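Local coordinates for protein aminoglycoside phosphotransferase (Mycobacterium smegmatis, PDB 6EF6) that probably phosphorylates (S)-1-amino-2-propanol as the kinase of a bacterial microcompartment that breaks down aminoacetone, at residues L85-L88 with A89-T93; H158-S161 with Q162-T165. One frame throughout, in Å; residues are numbered along the deposited sequence.

Contact 1 (L85-L88 with A89-T93); sequences LDWL and AALRT
Trp87 and Leu91 meet one turn apart in the C-terminal half of helix 78-94, the helix that packs against the five-stranded antiparallel sheet of this kinase-like, aminoglycoside phosphotransferase fold. Four i to i+4 backbone hydrogen bonds carry the turn, from the N atoms of Ala89, Ala90, Leu91 and Arg92 to the O atoms of Leu85, Asp86, Trp87 and Leu88. The straightest joins Leu91 N to Trp87 O, 2.8 Å long with an N-H...O angle of 165°.

The apolar contact is a CH-pi interaction. With CG of Trp87 anti to the backbone N (chi1 -166°), the indole stands out from the helix, and Leu91 CD1 lies over one face, 3.7 Å from the centroid of the five-membered ring. On the sheet side Leu88 touches Phe129 of strand 124-130.

Indole NE1, also close to Leu91 CG, probably hydrogen-bonds to His160 ND1 of helix 147-163, and Asp86 forms a salt bridge with Arg110. Arg92 folds back over the turn: its chain bends at chi3 (-55°), so that Ala89 CA lies over one guanidinium face. A water gives a hydrogen bond to Leu85 O at 2.8 Å and accepts a weak one from Arg92 NH2 at 3.4 Å.

Contact 2 (H158-S161 with Q162-T165); sequences HEHS and QRWT
Gln162 closes a regular helical turn onto His158: its N donates to His158 O at 2.9 Å, and its side-chain CG packs against that same oxygen. Farther out, Gln162 OE1 accepts a hydrogen bond from Arg293, and the imidazole of His158 is held at both nitrogens, by Tyr289 and Asp264.

With Arg163 the pattern changes. Its N reaches Glu159 O only weakly, and makes a second bond, 3.1 Å long, to His160 O, approaching from above the carbonyl plane rather than along a lone pair. This tightening from i+4 towards i+3 spacing marks the C-terminal end of helix 147-163. The side chain leaves with CG between the backbone N and the carbonyl carbon (chi1 72°), which sends it back along the helix. There NH1 faces Glu159 OE2 in a long salt bridge of 3.8 Å, OE2 lying at the edge of the guanidinium, near its plane; NH1 also donates a hydrogen bond to the backbone O of Asp94, at the end of helix 78-94. His160 CD2 lies over one guanidinium face, the ring and guanidinium planes being 84° apart.

Trp164 is the first residue to leave helical geometry. Its N makes a weak, bent bond to His160 O, and Trp164 CB packs against that oxygen at 3.2 Å. His160 CE1 lies over one face of the Trp164 indole, 3.5 Å from its CG, the His160 ring being held at ND1 by Trp87 of helix 78-94. The imidazole and the five-membered ring of Trp164 are inclined at 33°, centroids 4.8 Å apart, an oblique pair. Where the backbone turns away, a water spans the exit, donating to Ser161 O at 2.8 Å and to Trp164 O at 2.9 Å.

Overall arrangement
Contact 1 precedes contact 2 along the chain, and their centres lie 11 Å apart on the same side of the chain's centre. The first belongs to helix 78-94 beside the five-stranded sheet, the second to the end of helix 147-163 and the loop that follows it. They touch directly: Trp87 NE1 and His160 ND1, 3.0 Å apart, form one junction between them, the indoles of Trp87 and Trp164 stack, and Ala90 CB packs on Trp164 NE1. This aromatic cluster joins the sheet-bearing part of the fold to the helical part. Benzoic acid, bound about 7 Å from the Leu88 side chain, places contact 1 near a ligand pocket.

Contact 1 (L85-L88 with A89-T93)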
# COMPACT_ATOMS: atom_id res chain seq x y z
N LEU A 85 -11.30 8.48 -2.93
CA LEU A 85 -11.40 9.36 -4.10
C LEU A 85 -11.42 10.83 -3.69
O LEU A 85 -10.88 11.66 -4.42
CB LEU A 85 -12.61 8.98 -4.98
CG LEU A 85 -12.63 7.50 -5.46
CD1 LEU A 85 -13.79 7.29 -6.42
CD2 LEU A 85 -11.32 7.03 -6.08
N ASP A 86 -11.99 11.16 -2.54
CA ASP A 86 -11.92 12.55 -2.05
C ASP A 86 -10.49 12.95 -1.73
O ASP A 86 -10.08 14.09 -2.00
CB ASP A 86 -12.78 12.69 -0.80
CG ASP A 86 -14.29 12.70 -1.09
OD1 ASP A 86 -14.67 12.96 -2.26
OD2 ASP A 86 -15.06 12.43 -0.15
N TRP A 87 -9.66 12.04 -1.18
CA TRP A 87 -8.27 12.39 -0.98
C TRP A 87 -7.57 12.58 -2.32
O TRP A 87 -6.77 13.53 -2.49
CB TRP A 87 -7.55 11.36 -0.13
CG TRP A 87 -6.21 11.80 0.39
CD1 TRP A 87 -5.76 13.08 0.50
CD2 TRP A 87 -5.12 10.98 0.86
NE1 TRP A 87 -4.49 13.11 1.00
CE2 TRP A 87 -4.05 11.83 1.22
CE3 TRP A 87 -4.94 9.62 0.98
CZ2 TRP A 87 -2.87 11.38 1.75
CZ3 TRP A 87 -3.75 9.15 1.47
CH2 TRP A 87 -2.70 10.02 1.84
N LEU A 88 -7.83 11.69 -3.29
CA LEU A 88 -7.20 11.86 -4.59
C LEU A 88 -7.54 13.21 -5.18
O LEU A 88 -6.68 13.89 -5.75
CB LEU A 88 -7.60 10.76 -5.58
CG LEU A 88 -7.28 9.33 -5.23
CD1 LEU A 88 -7.72 8.39 -6.37
CD2 LEU A 88 -5.81 9.15 -4.92
N ALA A 89 -8.80 13.63 -5.05
CA ALA A 89 -9.21 14.90 -5.63
C ALA A 89 -8.47 16.07 -4.98
O ALA A 89 -8.10 17.03 -5.66
CB ALA A 89 -10.72 15.06 -5.48
N ALA A 90 -8.26 16.00 -3.66
CA ALA A 90 -7.52 17.05 -2.96
C ALA A 90 -6.04 17.02 -3.33
O ALA A 90 -5.44 18.08 -3.54
CB ALA A 90 -7.70 16.88 -1.46
N LEU A 91 -5.46 15.83 -3.46
CA LEU A 91 -4.06 15.73 -3.87
C LEU A 91 -3.87 16.29 -5.28
O LEU A 91 -2.88 16.97 -5.56
CB LEU A 91 -3.57 14.28 -3.79
CG LEU A 91 -3.41 13.77 -2.36
CD1 LEU A 91 -3.32 12.24 -2.41
CD2 LEU A 91 -2.21 14.36 -1.65
N ARG A 92 -4.84 16.06 -6.17
CA ARG A 92 -4.70 16.56 -7.54
C ARG A 92 -4.59 18.07 -7.58
O ARG A 92 -3.74 18.63 -8.30
CB ARG A 92 -5.90 16.11 -8.41
CG ARG A 92 -5.68 14.79 -9.09
CD ARG A 92 -6.57 14.63 -10.33
NE ARG A 92 -7.98 14.83 -10.01
CZ ARG A 92 -8.73 13.97 -9.33
NH1 ARG A 92 -8.20 12.83 -8.88
NH2 ARG A 92 -10.00 14.24 -9.09
N THR A 93 -5.42 18.76 -6.82
CA THR A 93 -5.48 20.21 -6.92
C THR A 93 -4.54 20.92 -5.95
O THR A 93 -4.19 22.08 -6.22
CB THR A 93 -6.91 20.67 -6.66
OG1 THR A 93 -7.29 20.30 -5.33
CG2 THR A 93 -7.86 20.04 -7.65
O HOH W 1 -11.03 11.59 -7.25

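Contact 2 (H158-S161 with Q162-T165)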
# COMPACT_ATOMS: atom_id res chain seq x y z
N HIS A 158 2.55 13.02 3.23
CA HIS A 158 2.39 13.32 4.63
C HIS A 158 2.07 14.79 4.85
O HIS A 158 1.23 15.15 5.69
CB HIS A 158 3.63 12.93 5.40
CG HIS A 158 3.86 11.47 5.44
ND1 HIS A 158 4.97 10.93 6.04
CD2 HIS A 158 3.09 10.43 5.05
CE1 HIS A 158 4.92 9.62 5.97
NE2 HIS A 158 3.79 9.27 5.37
N GLU A 159 2.77 15.68 4.15
CA GLU A 159 2.52 17.10 4.31
C GLU A 159 1.08 17.43 3.93
O GLU A 159 0.42 18.22 4.62
CB GLU A 159 3.50 17.85 3.41
CG GLU A 159 3.38 19.39 3.49
CD GLU A 159 4.08 20.08 2.33
OE1 GLU A 159 5.24 20.51 2.50
OE2 GLU A 159 3.47 20.19 1.25
N HIS A 160 0.59 16.89 2.81
CA HIS A 160 -0.80 17.13 2.44
C HIS A 160 -1.76 16.60 3.50
O HIS A 160 -2.69 17.30 3.93
CB HIS A 160 -1.15 16.54 1.09
CG HIS A 160 -2.56 16.85 0.71
ND1 HIS A 160 -3.62 16.02 1.00
CD2 HIS A 160 -3.09 17.99 0.22
CE1 HIS A 160 -4.74 16.60 0.63
NE2 HIS A 160 -4.46 17.82 0.17
N SER A 161 -1.55 15.37 3.94
CA SER A 161 -2.43 14.77 4.93
C SER A 161 -2.49 15.60 6.21
O SER A 161 -3.56 15.75 6.82
CB SER A 161 -1.94 13.33 5.21
OG SER A 161 -2.51 12.80 6.41
N GLN A 162 -1.34 16.12 6.65
CA GLN A 162 -1.29 16.92 7.88
C GLN A 162 -2.04 18.22 7.77
O GLN A 162 -2.48 18.76 8.80
CB GLN A 162 0.15 17.23 8.21
CG GLN A 162 0.88 16.01 8.72
CD GLN A 162 1.89 16.31 9.78
OE1 GLN A 162 3.02 16.70 9.49
NE2 GLN A 162 1.48 16.15 11.03
N ARG A 163 -2.18 18.79 6.58
CA ARG A 163 -2.85 20.08 6.50
C ARG A 163 -4.27 19.99 5.95
O ARG A 163 -5.03 20.95 6.08
CB ARG A 163 -2.01 21.03 5.66
CG ARG A 163 -1.96 20.75 4.20
CD ARG A 163 -1.06 21.77 3.47
NE ARG A 163 -0.37 21.16 2.33
CZ ARG A 163 -0.83 21.12 1.08
NH1 ARG A 163 -0.11 20.52 0.14
NH2 ARG A 163 -2.00 21.68 0.76
N TRP A 164 -4.67 18.84 5.44
CA TRP A 164 -5.94 18.72 4.73
C TRP A 164 -7.06 18.62 5.74
O TRP A 164 -7.08 17.70 6.57
CB TRP A 164 -5.93 17.47 3.85
CG TRP A 164 -7.19 17.26 3.01
CD1 TRP A 164 -7.91 18.24 2.33
CD2 TRP A 164 -7.86 16.03 2.76
NE1 TRP A 164 -8.98 17.68 1.68
CE2 TRP A 164 -8.96 16.32 1.92
CE3 TRP A 164 -7.63 14.70 3.15
CZ2 TRP A 164 -9.83 15.34 1.49
CZ3 TRP A 164 -8.49 13.73 2.72
CH2 TRP A 164 -9.57 14.05 1.88
N THR A 165 -8.02 19.52 5.62
CA THR A 165 -9.24 19.40 6.39
C THR A 165 -10.17 18.43 5.65
O THR A 165 -10.61 18.71 4.53
CB THR A 165 -9.87 20.78 6.57
OG1 THR A 165 -8.94 21.57 7.33
CG2 THR A 165 -11.21 20.68 7.30
O HOH W 2 -6.24 14.94 6.56